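Local coordinates for alpha-2,3-sialyltransferase (Campylobacter jejuni, PDB 2P2V), which probably transfers sialic acid from CMP-sialic acid to a galactose acceptor in alpha-2,3 linkage, this chain being the catalytic part of a longer membrane protein, at residues N11-S16 and I63-F68; Q20-A25 and A156-L161; F73-H78 and F272-L277; K190-G195 and I261-N266. One frame throughout, in Å; residues are numbered along the deposited sequence.

Contacts 1 and 2 lie about 9 Å apart between centres and attach to the same parallel sheet: a loop leans on strand 62-68 in contact 1, and helix 150-161 lies against strand 21-25 in contact 2. Contacts 3 and 4, about 10 Å apart, sit farther from the centre of the chain and link helix 73-85, helix 187-192, helix 268-283 and the loop before the last. Contacts 1 to 3 are buried, and contact 4, the farthest out, is only partly so. Contact 2 meets through methyl groups alone; contacts 1 and 3 add a water bridge, contact 3 an aromatic face, and contact 4 runs from one buried isoleucine, by way of a partly exposed one, to an exposed leucine.

Contact 1 of 4, residues N11-S16 and I63-F68; sequences NELIVS and IKAVFF
Leu13 carries the apolar part of this contact, reaching from the loop 11-16 to the aliphatic chain of Lys64 and the methyl of Ala65. Its CG is anti to the backbone N (chi1 -157°), which sends the two methyls across the gap. CD2 lies 3.6 Å from Lys64 CE, and CG stands 3.8 Å from the same CE, so the leucine fork rests on the far end of the lysine's hydrocarbon chain. The other branch, CD1, approaches Ala65 CB at 4.2 Å. At Ile14 the backbone takes over, because the side chain starts away from the strand: a water donates to Ile14 O at 2.6 Å and accepts from Lys64 NZ at 2.6 Å. The Lys64 chain bends at chi2 (71°) and crosses the Leu13 side chain at a slant, CE meeting the fork and NZ lying beyond it at the water. The ammonium group also forms a salt bridge with Glu10, so the loop grips it through a carboxylate and, by way of water, a carbonyl. Phe46 and Asn93, from strands 44-48 and 90-96 flanking strand 62-68, also touch Leu13. This is a segment preceding the first strand folded back over one face of the parallel alpha/beta sheet of a CST-type sialyltransferase.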
loop_
_atom_site.group_PDB
_atom_site.type_symbol
_atom_site.label_atom_id
_atom_site.label_comp_id
_atom_site.label_asym_id
_atom_site.label_seq_id
_atom_site.Cartn_x
_atom_site.Cartn_y
_atom_site.Cartn_z
ATOM N N ASN A 11 6.616 9.741 -21.427
ATOM C CA ASN A 11 6.672 9.007 -20.158
ATOM C C ASN A 11 6.968 9.894 -18.973
ATOM O O ASN A 11 6.471 9.664 -17.865
ATOM C CB ASN A 11 7.727 7.905 -20.218
ATOM C CG ASN A 11 7.260 6.705 -20.999
ATOM O OD1 ASN A 11 8.034 5.769 -21.233
ATOM N ND2 ASN A 11 5.992 6.719 -21.419
ATOM N N GLU A 12 7.790 10.913 -19.207
ATOM C CA GLU A 12 8.180 11.854 -18.166
ATOM C C GLU A 12 8.432 13.177 -18.858
ATOM O O GLU A 12 8.938 13.204 -19.991
ATOM C CB GLU A 12 9.466 11.374 -17.482
ATOM C CG GLU A 12 9.710 11.919 -16.076
ATOM C CD GLU A 12 10.889 11.209 -15.394
ATOM O OE1 GLU A 12 10.678 10.539 -14.345
ATOM O OE2 GLU A 12 12.027 11.310 -15.927
ATOM N N LEU A 13 8.061 14.266 -18.202
ATOM C CA LEU A 13 8.357 15.597 -18.724
ATOM C C LEU A 13 9.733 16.023 -18.164
ATOM O O LEU A 13 9.853 16.377 -16.994
ATOM C CB LEU A 13 7.230 16.590 -18.346
ATOM C CG LEU A 13 7.024 17.868 -19.171
ATOM C CD1 LEU A 13 5.727 18.559 -18.760
ATOM C CD2 LEU A 13 8.208 18.872 -19.035
ATOM N N ILE A 14 10.759 15.994 -19.019
ATOM C CA ILE A 14 12.121 16.334 -18.606
ATOM C C ILE A 14 12.529 17.668 -19.250
ATOM O O ILE A 14 12.508 17.804 -20.470
ATOM C CB ILE A 14 13.095 15.205 -18.972
ATOM C CG1 ILE A 14 12.640 13.879 -18.356
ATOM C CG2 ILE A 14 14.511 15.527 -18.483
ATOM C CD1 ILE A 14 13.532 12.679 -18.736
ATOM N N VAL A 15 12.832 18.657 -18.414
ATOM C CA VAL A 15 13.301 19.975 -18.857
ATOM C C VAL A 15 14.849 19.881 -18.916
ATOM O O VAL A 15 15.478 19.495 -17.928
ATOM C CB VAL A 15 12.840 21.084 -17.866
ATOM C CG1 VAL A 15 13.342 22.484 -18.283
ATOM C CG2 VAL A 15 11.313 21.084 -17.759
ATOM N N SER A 16 15.447 20.186 -20.066
ATOM C CA SER A 16 16.916 20.286 -20.145
ATOM C C SER A 16 17.401 21.682 -19.773
ATOM O O SER A 16 16.715 22.658 -20.027
ATOM C CB SER A 16 17.410 19.974 -21.553
ATOM O OG SER A 16 18.792 20.332 -21.690
ATOM N N ILE A 63 1.398 21.804 -27.728
ATOM C CA ILE A 63 1.276 21.962 -26.285
ATOM C C ILE A 63 2.167 20.954 -25.530
ATOM O O ILE A 63 2.095 19.721 -25.761
ATOM C CB ILE A 63 -0.239 21.894 -25.817
ATOM C CG1 ILE A 63 -1.081 22.948 -26.528
ATOM C CG2 ILE A 63 -0.268 22.155 -24.329
ATOM C CD1 ILE A 63 -2.622 22.681 -26.485
ATOM N N LYS A 64 3.057 21.445 -24.667
ATOM C CA LYS A 64 3.873 20.574 -23.889
ATOM C C LYS A 64 3.047 19.842 -22.814
ATOM O O LYS A 64 3.224 18.647 -22.616
ATOM C CB LYS A 64 5.056 21.329 -23.218
ATOM C CG LYS A 64 6.045 20.426 -22.486
ATOM C CD LYS A 64 6.928 19.540 -23.422
ATOM C CE LYS A 64 8.128 18.966 -22.673
ATOM N NZ LYS A 64 9.006 18.192 -23.601
ATOM N N ALA A 65 2.154 20.531 -22.126
ATOM C CA ALA A 65 1.290 19.778 -21.194
ATOM C C ALA A 65 -0.027 20.503 -21.157
ATOM O O ALA A 65 -0.066 21.721 -21.182
ATOM C CB ALA A 65 1.828 19.736 -19.826
ATOM N N VAL A 66 -1.102 19.739 -20.975
ATOM C CA VAL A 66 -2.370 20.354 -20.681
ATOM C C VAL A 66 -2.779 19.971 -19.293
ATOM O O VAL A 66 -2.355 18.920 -18.787
ATOM C CB VAL A 66 -3.535 19.865 -21.653
ATOM C CG1 VAL A 66 -3.317 20.377 -23.120
ATOM C CG2 VAL A 66 -3.680 18.342 -21.619
ATOM N N PHE A 67 -3.674 20.772 -18.691
ATOM C CA PHE A 67 -3.995 20.571 -17.275
ATOM C C PHE A 67 -5.486 20.653 -17.145
ATOM O O PHE A 67 -6.082 21.630 -17.596
ATOM C CB PHE A 67 -3.399 21.669 -16.392
ATOM C CG PHE A 67 -1.896 21.628 -16.333
ATOM C CD1 PHE A 67 -1.164 22.093 -17.421
ATOM C CD2 PHE A 67 -1.249 21.077 -15.240
ATOM C CE1 PHE A 67 0.260 21.989 -17.374
ATOM C CE2 PHE A 67 0.152 20.964 -15.207
ATOM C CZ PHE A 67 0.862 21.418 -16.265
ATOM N N PHE A 68 -6.055 19.664 -16.478
ATOM C CA PHE A 68 -7.552 19.592 -16.326
ATOM C C PHE A 68 -7.930 19.281 -14.883
ATOM O O PHE A 68 -7.223 18.553 -14.146
ATOM C CB PHE A 68 -8.106 18.439 -17.207
ATOM C CG PHE A 68 -7.846 18.585 -18.698
ATOM C CD1 PHE A 68 -8.250 19.731 -19.431
ATOM C CD2 PHE A 68 -7.184 17.578 -19.375
ATOM C CE1 PHE A 68 -7.968 19.844 -20.797
ATOM C CE2 PHE A 68 -6.964 17.663 -20.745
ATOM C CZ PHE A 68 -7.378 18.822 -21.461
HETATM O O HOH W 1 11.426 18.529 -22.742
#

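Contact 2 of 4, residues Q20-A25 and A156-L161; sequences QNIIIA and AIAIAL. With EDO (1,2-ethanediol), chain H.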
loop_
_atom_site.group_PDB
_atom_site.type_symbol
_atom_site.label_atom_id
_atom_site.label_comp_id
_atom_site.label_asym_id
_atom_site.label_seq_id
_atom_site.Cartn_x
_atom_site.Cartn_y
_atom_site.Cartn_z
ATOM N N GLN A 20 14.728 26.467 -20.685
ATOM C CA GLN A 20 14.005 26.513 -19.417
ATOM C C GLN A 20 12.893 27.553 -19.442
ATOM O O GLN A 20 12.498 28.083 -18.403
ATOM C CB GLN A 20 15.001 26.775 -18.271
ATOM C CG GLN A 20 16.083 25.705 -18.112
ATOM C CD GLN A 20 17.269 26.184 -17.256
ATOM O OE1 GLN A 20 17.736 27.310 -17.421
ATOM N NE2 GLN A 20 17.744 25.332 -16.339
ATOM N N ASN A 21 12.364 27.833 -20.634
ATOM C CA ASN A 21 11.355 28.849 -20.813
ATOM C C ASN A 21 9.984 28.211 -20.973
ATOM O O ASN A 21 9.825 27.304 -21.765
ATOM C CB ASN A 21 11.566 29.660 -22.107
ATOM C CG ASN A 21 12.843 30.527 -22.071
ATOM O OD1 ASN A 21 13.229 31.046 -21.017
ATOM N ND2 ASN A 21 13.480 30.687 -23.244
ATOM N N ILE A 22 9.010 28.776 -20.302
ATOM C CA ILE A 22 7.669 28.185 -20.401
ATOM C C ILE A 22 6.671 29.309 -20.568
ATOM O O ILE A 22 6.763 30.326 -19.891
ATOM C CB ILE A 22 7.411 27.247 -19.156
ATOM C CG1 ILE A 22 6.047 26.505 -19.289
ATOM C CG2 ILE A 22 7.442 28.007 -17.844
ATOM C CD1 ILE A 22 6.018 25.502 -20.402
ATOM N N ILE A 23 5.716 29.140 -21.483
ATOM C CA ILE A 23 4.610 30.051 -21.617
ATOM C C ILE A 23 3.449 29.300 -20.992
ATOM O O ILE A 23 3.240 28.125 -21.328
ATOM C CB ILE A 23 4.262 30.329 -23.098
ATOM C CG1 ILE A 23 5.529 30.659 -23.922
ATOM C CG2 ILE A 23 3.163 31.375 -23.218
ATOM C CD1 ILE A 23 6.436 31.729 -23.283
ATOM N N ILE A 24 2.732 30.001 -20.121
ATOM C CA ILE A 24 1.648 29.477 -19.339
ATOM C C ILE A 24 0.442 30.342 -19.627
ATOM O O ILE A 24 0.434 31.545 -19.326
ATOM C CB ILE A 24 2.010 29.436 -17.836
ATOM C CG1 ILE A 24 3.203 28.479 -17.604
ATOM C CG2 ILE A 24 0.753 29.053 -17.018
ATOM C CD1 ILE A 24 3.680 28.363 -16.160
ATOM N N ALA A 25 -0.576 29.744 -20.249
ATOM C CA ALA A 25 -1.745 30.498 -20.657
ATOM C C ALA A 25 -3.005 30.127 -19.919
ATOM O O ALA A 25 -3.397 28.939 -19.870
ATOM C CB ALA A 25 -1.939 30.392 -22.130
ATOM N N ALA A 156 3.491 26.499 -10.610
ATOM C CA ALA A 156 4.077 25.618 -9.606
ATOM C C ALA A 156 4.579 24.353 -10.280
ATOM O O ALA A 156 5.709 23.884 -10.041
ATOM C CB ALA A 156 2.999 25.325 -8.408
ATOM N N ILE A 157 3.764 23.770 -11.183
ATOM C CA ILE A 157 4.176 22.565 -11.859
ATOM C C ILE A 157 5.450 22.833 -12.688
ATOM O O ILE A 157 6.424 22.043 -12.634
ATOM C CB ILE A 157 3.052 22.037 -12.824
ATOM C CG1 ILE A 157 1.918 21.441 -11.980
ATOM C CG2 ILE A 157 3.619 20.959 -13.744
ATOM C CD1 ILE A 157 2.153 20.030 -11.467
ATOM N N ALA A 158 5.421 23.931 -13.422
ATOM C CA ALA A 158 6.588 24.334 -14.278
ATOM C C ALA A 158 7.862 24.453 -13.428
ATOM O O ALA A 158 8.920 23.894 -13.797
ATOM C CB ALA A 158 6.294 25.617 -15.025
ATOM N N ILE A 159 7.740 25.110 -12.279
ATOM C CA ILE A 159 8.875 25.330 -11.347
ATOM C C ILE A 159 9.356 24.017 -10.789
ATOM O O ILE A 159 10.589 23.723 -10.795
ATOM C CB ILE A 159 8.491 26.340 -10.259
ATOM C CG1 ILE A 159 8.260 27.696 -10.914
ATOM C CG2 ILE A 159 9.507 26.392 -9.119
ATOM C CD1 ILE A 159 7.625 28.691 -10.051
ATOM N N ALA A 160 8.400 23.146 -10.366
ATOM C CA ALA A 160 8.826 21.830 -9.936
ATOM C C ALA A 160 9.539 21.007 -11.005
ATOM O O ALA A 160 10.353 20.170 -10.669
ATOM C CB ALA A 160 7.697 21.023 -9.258
ATOM N N LEU A 161 9.213 21.199 -12.279
ATOM C CA LEU A 161 9.785 20.384 -13.318
ATOM C C LEU A 161 11.092 21.010 -13.812
ATOM O O LEU A 161 11.823 20.405 -14.609
ATOM C CB LEU A 161 8.833 20.283 -14.491
ATOM C CG LEU A 161 7.642 19.324 -14.206
ATOM C CD1 LEU A 161 6.695 19.507 -15.351
ATOM C CD2 LEU A 161 8.007 17.841 -13.987
HETATM C C1 EDO H . 17.919 29.681 -19.920
HETATM O O1 EDO H . 17.416 29.643 -18.566
HETATM C C2 EDO H . 17.572 28.399 -20.673
HETATM O O2 EDO H . 16.481 28.637 -21.581
#
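A helix packed on one face of a parallel beta sheet, the basic layer of a Rossmann-like alpha/beta fold, brings Ile22 and Ile24 of strand 21-25 against Ala158 of helix 150-161. Residues two apart on a strand present their side chains to the same face, and both isoleucines here point toward the helix. They converge on a single methyl: Ala158 CB lies 3.9 Å from Ile22 CG2 and 4.0 Å from Ile24 CD1. The backbones come correspondingly near, with 7.3 Å between the CA atoms of Ile22 and Ala158. The two isoleucines use different branches. In Ile22, CG1 is anti to the backbone N (chi1 -175°), which leaves CG2 between the backbone N and the carbonyl carbon, and from there it meets Ala158 CB; in Ile24 the longer arm is extended (chi2 179°), and its terminal CD1 makes the touch. Phe46 of the adjacent strand 44-48 touches both Ile22 and Ala158, extending the apolar layer to the next strand. The side chain of Ile24 lies about 8 Å from the bound CMP-3-fluoro-sialic acid, near this donor analogue without touching it. Just before the strand, a 1,2-ethanediol, probably from the crystallisation liquor, joins the backbone and side chain of Gln20: the backbone N donates to its O2 at 2.9 Å with an N-H...O angle of 165°, and its O1 donates to Gln20 OE1 at 2.6 Å.

Contact 3 of 4, residues F73-H78 and F272-L277; sequences FLQQYH and FYKNQL. With EDO (1,2-ethanediol), chain F.
Leu74 of helix 73-85 runs along the Tyr273 ring of helix 268-283, beginning at CB, which lies 3.8 Å from Tyr273 CE2. CG is anti to the backbone N (chi1 -178°), which carries the methyls out toward the ring; the two side chains pass each other pointing in opposite directions. CD1 arrives over the ring face as a CH-pi contact, 4.0 Å from the centroid and 10° off the normal, while CD2 approaches Tyr273 CD2 at 3.8 Å. A 1,2-ethanediol lies over the opposite face. Beside the leucine, Gln75 NE2 comes 4.0 Å from Lys274 CE, their side chains crossing at about a right angle. The segment axes are 12.1 Å apart and run at 147°, roughly antiparallel, a separation spanned by these long side chains. A water joins Tyr273 OH, at 2.9 Å, to Leu74 N, from which it accepts. The direct contact is mostly apolar, which implies that dispersion over the ring sets the fit, while water links the phenol to helix 73-85.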
loop_
_atom_site.group_PDB
_atom_site.type_symbol
_atom_site.label_atom_id
_atom_site.label_comp_id
_atom_site.label_asym_id
_atom_site.label_seq_id
_atom_site.Cartn_x
_atom_site.Cartn_y
_atom_site.Cartn_z
ATOM N N PHE A 73 -12.450 15.597 -15.481
ATOM C CA PHE A 73 -11.285 14.923 -16.159
ATOM C C PHE A 73 -11.690 13.886 -17.164
ATOM O O PHE A 73 -11.081 13.735 -18.218
ATOM C CB PHE A 73 -10.317 14.320 -15.124
ATOM C CG PHE A 73 -8.977 13.983 -15.723
ATOM C CD1 PHE A 73 -8.016 15.007 -15.892
ATOM C CD2 PHE A 73 -8.709 12.710 -16.177
ATOM C CE1 PHE A 73 -6.791 14.702 -16.479
ATOM C CE2 PHE A 73 -7.455 12.394 -16.791
ATOM C CZ PHE A 73 -6.518 13.438 -16.924
ATOM N N LEU A 74 -12.720 13.084 -16.821
ATOM C CA LEU A 74 -13.144 12.055 -17.770
ATOM C C LEU A 74 -13.445 12.624 -19.147
ATOM O O LEU A 74 -12.998 12.073 -20.150
ATOM C CB LEU A 74 -14.411 11.327 -17.210
ATOM C CG LEU A 74 -14.956 10.163 -18.074
ATOM C CD1 LEU A 74 -14.245 8.883 -17.814
ATOM C CD2 LEU A 74 -16.440 9.981 -17.636
ATOM N N GLN A 75 -14.272 13.682 -19.204
ATOM C CA GLN A 75 -14.605 14.304 -20.488
ATOM C C GLN A 75 -13.367 15.000 -21.118
ATOM O O GLN A 75 -13.121 14.890 -22.324
ATOM C CB GLN A 75 -15.746 15.299 -20.303
ATOM C CG GLN A 75 -17.047 14.599 -19.850
ATOM C CD GLN A 75 -17.200 14.430 -18.333
ATOM O OE1 GLN A 75 -16.243 14.562 -17.561
ATOM N NE2 GLN A 75 -18.445 14.120 -17.896
ATOM N N GLN A 76 -12.555 15.651 -20.289
ATOM C CA GLN A 76 -11.432 16.406 -20.881
ATOM C C GLN A 76 -10.382 15.456 -21.444
ATOM O O GLN A 76 -9.700 15.769 -22.461
ATOM C CB GLN A 76 -10.765 17.274 -19.820
ATOM C CG GLN A 76 -11.542 18.432 -19.256
ATOM C CD GLN A 76 -11.779 19.557 -20.222
ATOM O OE1 GLN A 76 -11.857 19.373 -21.442
ATOM N NE2 GLN A 76 -11.857 20.761 -19.671
ATOM N N TYR A 77 -10.161 14.340 -20.757
ATOM C CA TYR A 77 -9.196 13.318 -21.261
ATOM C C TYR A 77 -9.603 12.838 -22.658
ATOM O O TYR A 77 -8.824 12.785 -23.566
ATOM C CB TYR A 77 -9.149 12.142 -20.282
ATOM C CG TYR A 77 -8.146 11.066 -20.644
ATOM C CD1 TYR A 77 -6.787 11.222 -20.325
ATOM C CD2 TYR A 77 -8.532 9.921 -21.324
ATOM C CE1 TYR A 77 -5.858 10.227 -20.672
ATOM C CE2 TYR A 77 -7.595 8.901 -21.668
ATOM C CZ TYR A 77 -6.288 9.069 -21.300
ATOM O OH TYR A 77 -5.443 8.046 -21.649
ATOM N N HIS A 78 -10.890 12.491 -22.804
ATOM C CA HIS A 78 -11.433 12.084 -24.084
ATOM C C HIS A 78 -11.316 13.241 -25.116
ATOM O O HIS A 78 -10.920 13.025 -26.269
ATOM C CB HIS A 78 -12.933 11.741 -23.797
ATOM C CG HIS A 78 -13.749 11.574 -25.043
ATOM N ND1 HIS A 78 -13.401 10.709 -26.051
ATOM C CD2 HIS A 78 -14.915 12.156 -25.422
ATOM C CE1 HIS A 78 -14.282 10.805 -27.030
ATOM N NE2 HIS A 78 -15.214 11.676 -26.665
ATOM N N PHE A 272 -19.857 3.159 -14.789
ATOM C CA PHE A 272 -19.213 2.780 -13.570
ATOM C C PHE A 272 -18.541 4.017 -12.964
ATOM O O PHE A 272 -18.699 4.334 -11.776
ATOM C CB PHE A 272 -18.140 1.682 -13.843
ATOM C CG PHE A 272 -17.412 1.269 -12.584
ATOM C CD1 PHE A 272 -16.356 2.059 -12.109
ATOM C CD2 PHE A 272 -17.827 0.150 -11.851
ATOM C CE1 PHE A 272 -15.723 1.757 -10.923
ATOM C CE2 PHE A 272 -17.152 -0.202 -10.685
ATOM C CZ PHE A 272 -16.109 0.628 -10.205
ATOM N N TYR A 273 -17.751 4.683 -13.805
ATOM C CA TYR A 273 -16.987 5.884 -13.383
ATOM C C TYR A 273 -17.860 7.016 -12.855
ATOM O O TYR A 273 -17.626 7.533 -11.741
ATOM C CB TYR A 273 -16.163 6.344 -14.570
ATOM C CG TYR A 273 -15.226 7.484 -14.216
ATOM C CD1 TYR A 273 -13.861 7.241 -14.023
ATOM C CD2 TYR A 273 -15.704 8.790 -14.069
ATOM C CE1 TYR A 273 -12.993 8.308 -13.674
ATOM C CE2 TYR A 273 -14.851 9.849 -13.759
ATOM C CZ TYR A 273 -13.515 9.590 -13.548
ATOM O OH TYR A 273 -12.632 10.624 -13.231
ATOM N N LYS A 274 -18.949 7.319 -13.595
ATOM C CA LYS A 274 -19.825 8.423 -13.244
ATOM C C LYS A 274 -20.651 8.086 -12.027
ATOM O O LYS A 274 -21.042 8.981 -11.255
ATOM C CB LYS A 274 -20.770 8.726 -14.402
ATOM C CG LYS A 274 -20.181 9.531 -15.494
ATOM C CD LYS A 274 -21.166 9.730 -16.623
ATOM C CE LYS A 274 -20.628 10.734 -17.621
ATOM N NZ LYS A 274 -21.663 11.048 -18.644
ATOM N N ASN A 275 -20.999 6.819 -11.862
ATOM C CA ASN A 275 -21.738 6.331 -10.673
ATOM C C ASN A 275 -20.950 6.589 -9.403
ATOM O O ASN A 275 -21.462 7.090 -8.399
ATOM C CB ASN A 275 -22.012 4.822 -10.779
ATOM C CG ASN A 275 -22.732 4.251 -9.546
ATOM O OD1 ASN A 275 -23.912 4.497 -9.349
ATOM N ND2 ASN A 275 -22.018 3.471 -8.727
ATOM N N GLN A 276 -19.663 6.217 -9.468
ATOM C CA GLN A 276 -18.763 6.384 -8.346
ATOM C C GLN A 276 -18.524 7.844 -8.066
ATOM O O GLN A 276 -18.612 8.263 -6.912
ATOM C CB GLN A 276 -17.455 5.681 -8.621
ATOM C CG GLN A 276 -17.585 4.208 -8.546
ATOM C CD GLN A 276 -16.352 3.584 -7.959
ATOM O OE1 GLN A 276 -15.243 4.071 -8.185
ATOM N NE2 GLN A 276 -16.526 2.494 -7.214
ATOM N N LEU A 277 -18.260 8.621 -9.115
ATOM C CA LEU A 277 -17.985 10.059 -9.006
ATOM C C LEU A 277 -19.172 10.805 -8.402
ATOM O O LEU A 277 -18.997 11.647 -7.518
ATOM C CB LEU A 277 -17.620 10.649 -10.375
ATOM C CG LEU A 277 -16.726 11.892 -10.435
ATOM C CD1 LEU A 277 -15.306 11.563 -10.061
ATOM C CD2 LEU A 277 -16.752 12.519 -11.809
HETATM C C1 EDO F . -13.697 6.499 -10.396
HETATM O O1 EDO F . -12.273 6.593 -10.465
HETATM C C2 EDO F . -14.231 7.496 -9.386
HETATM O O2 EDO F . -14.838 8.535 -10.158
HETATM O O HOH W 2 -13.867 13.157 -13.969
#

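Contact 4 of 4, residues K190-G195 and I261-N266; sequences KTIFPG and ILLTDN. With EDO (1,2-ethanediol), chain C.
Ile192, in the last turn of helix 187-192, meets two residues of the loop 261-266 that differ sharply in burial. The tight side is formed with buried Ile261: Ile192 CD1 lies 3.7 Å from Ile261 CG2, as the two side chains cross at a slant. An extended chain (chi2 166°) carries CD1 that far. Gln75 and Gln76 of helix 73-85 close around this side, touching Ile192 and Ile261 respectively, and the Ile261 side chain lies about 6 Å from the bound donor analogue. The more open, solvent-side part belongs to exposed Leu263, whose CD1 is 3.9 Å from Ile192 CG1, the two side chains sliding past each other in opposite directions. Leu263 also touches a crystal neighbour, and its torsions lie away from the usual staggered values (chi1 -98°), so its exact pose may owe something to the lattice. Farther out, Asp265 N donates at 3.1 Å to O1 of a 1,2-ethanediol, probably from the crystallisation liquor, that is also hydrogen-bonded to the backbone O of Tyr143 of the second subunit. Only aliphatic groups meet across the two segments, which suggests that apolar packing, with water excluded mainly on the Ile261 side, holds the helix end to the loop beside the donor site.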
loop_
_atom_site.group_PDB
_atom_site.type_symbol
_atom_site.label_atom_id
_atom_site.label_comp_id
_atom_site.label_asym_id
_atom_site.label_seq_id
_atom_site.Cartn_x
_atom_site.Cartn_y
_atom_site.Cartn_z
ATOM N N LYS A 190 -23.037 23.366 -20.084
ATOM C CA LYS A 190 -24.393 23.350 -19.503
ATOM C C LYS A 190 -24.914 21.946 -19.186
ATOM O O LYS A 190 -25.487 21.734 -18.124
ATOM C CB LYS A 190 -25.380 24.087 -20.420
ATOM C CG LYS A 190 -25.198 25.606 -20.458
ATOM C CD LYS A 190 -26.072 26.223 -21.541
ATOM C CE LYS A 190 -25.947 27.731 -21.584
ATOM N NZ LYS A 190 -26.355 28.199 -22.950
ATOM N N THR A 191 -24.700 20.988 -20.085
ATOM C CA THR A 191 -25.224 19.637 -19.889
ATOM C C THR A 191 -24.540 18.934 -18.721
ATOM O O THR A 191 -25.212 18.495 -17.773
ATOM C CB THR A 191 -25.086 18.754 -21.133
ATOM O OG1 THR A 191 -25.658 19.414 -22.263
ATOM C CG2 THR A 191 -25.799 17.436 -20.920
ATOM N N ILE A 192 -23.207 18.828 -18.792
ATOM C CA ILE A 192 -22.438 18.072 -17.789
ATOM C C ILE A 192 -22.794 18.577 -16.381
ATOM O O ILE A 192 -23.190 17.782 -15.516
ATOM C CB ILE A 192 -20.898 18.078 -18.071
ATOM C CG1 ILE A 192 -20.616 17.504 -19.469
ATOM C CG2 ILE A 192 -20.154 17.230 -17.036
ATOM C CD1 ILE A 192 -19.210 17.742 -20.005
ATOM N N PHE A 193 -22.700 19.896 -16.187
ATOM C CA PHE A 193 -23.047 20.535 -14.919
ATOM C C PHE A 193 -24.298 21.428 -15.075
ATOM O O PHE A 193 -24.165 22.639 -15.329
ATOM C CB PHE A 193 -21.841 21.333 -14.375
ATOM C CG PHE A 193 -20.787 20.472 -13.688
ATOM C CD1 PHE A 193 -19.814 19.795 -14.431
ATOM C CD2 PHE A 193 -20.765 20.349 -12.295
ATOM C CE1 PHE A 193 -18.849 19.002 -13.792
ATOM C CE2 PHE A 193 -19.794 19.566 -11.651
ATOM C CZ PHE A 193 -18.835 18.894 -12.405
ATOM N N PRO A 194 -25.513 20.833 -14.930
ATOM C CA PRO A 194 -26.787 21.557 -15.158
ATOM C C PRO A 194 -26.934 22.882 -14.383
ATOM O O PRO A 194 -26.526 22.973 -13.221
ATOM C CB PRO A 194 -27.869 20.536 -14.752
ATOM C CG PRO A 194 -27.157 19.415 -14.069
ATOM C CD PRO A 194 -25.745 19.424 -14.553
ATOM N N GLY A 195 -27.504 23.889 -15.046
ATOM C CA GLY A 195 -27.617 25.252 -14.513
ATOM C C GLY A 195 -28.105 25.358 -13.078
ATOM O O GLY A 195 -27.317 25.610 -12.166
ATOM N N ILE A 261 -16.386 20.988 -25.049
ATOM C CA ILE A 261 -15.944 19.776 -24.347
ATOM C C ILE A 261 -16.787 18.615 -24.867
ATOM O O ILE A 261 -18.011 18.764 -25.032
ATOM C CB ILE A 261 -16.046 19.928 -22.788
ATOM C CG1 ILE A 261 -15.413 18.747 -22.054
ATOM C CG2 ILE A 261 -17.552 20.175 -22.300
ATOM C CD1 ILE A 261 -15.281 19.019 -20.522
ATOM N N LEU A 262 -16.133 17.498 -25.183
ATOM C CA LEU A 262 -16.866 16.312 -25.667
ATOM C C LEU A 262 -17.631 15.586 -24.586
ATOM O O LEU A 262 -17.222 15.487 -23.433
ATOM C CB LEU A 262 -15.909 15.346 -26.356
ATOM C CG LEU A 262 -15.112 15.923 -27.537
ATOM C CD1 LEU A 262 -14.413 14.818 -28.283
ATOM C CD2 LEU A 262 -15.980 16.785 -28.501
ATOM N N LEU A 263 -18.772 15.024 -24.973
ATOM C CA LEU A 263 -19.583 14.257 -24.045
ATOM C C LEU A 263 -19.160 12.807 -24.192
ATOM O O LEU A 263 -18.669 12.412 -25.237
ATOM C CB LEU A 263 -21.066 14.377 -24.467
ATOM C CG LEU A 263 -21.995 15.394 -23.772
ATOM C CD1 LEU A 263 -21.380 16.665 -23.236
ATOM C CD2 LEU A 263 -23.269 15.651 -24.652
ATOM N N THR A 264 -19.434 11.979 -23.193
ATOM C CA THR A 264 -19.053 10.576 -23.297
ATOM C C THR A 264 -20.319 9.740 -23.485
ATOM O O THR A 264 -21.358 10.109 -22.991
ATOM C CB THR A 264 -18.295 10.140 -22.036
ATOM O OG1 THR A 264 -19.096 10.433 -20.895
ATOM C CG2 THR A 264 -16.997 10.982 -21.900
ATOM N N ASP A 265 -20.202 8.625 -24.176
ATOM C CA ASP A 265 -21.279 7.624 -24.242
ATOM C C ASP A 265 -21.381 6.823 -22.947
ATOM O O ASP A 265 -20.378 6.565 -22.275
ATOM C CB ASP A 265 -21.009 6.683 -25.395
ATOM C CG ASP A 265 -21.310 7.315 -26.751
ATOM O OD1 ASP A 265 -22.061 8.313 -26.789
ATOM O OD2 ASP A 265 -20.812 6.808 -27.776
ATOM N N ASN A 266 -22.598 6.408 -22.612
ATOM C CA ASN A 266 -22.871 5.601 -21.452
ATOM C C ASN A 266 -22.428 4.128 -21.597
ATOM O O ASN A 266 -23.242 3.187 -21.534
ATOM C CB ASN A 266 -24.363 5.695 -21.166
ATOM C CG ASN A 266 -24.739 5.112 -19.826
ATOM O OD1 ASN A 266 -25.618 4.230 -19.746
ATOM N ND2 ASN A 266 -24.115 5.617 -18.756
HETATM C C1 EDO C . -16.815 8.621 -25.979
HETATM O O1 EDO C . -17.378 7.776 -24.959
HETATM C C2 EDO C . -17.580 8.599 -27.283
HETATM O O2 EDO C . -18.723 9.381 -27.000
#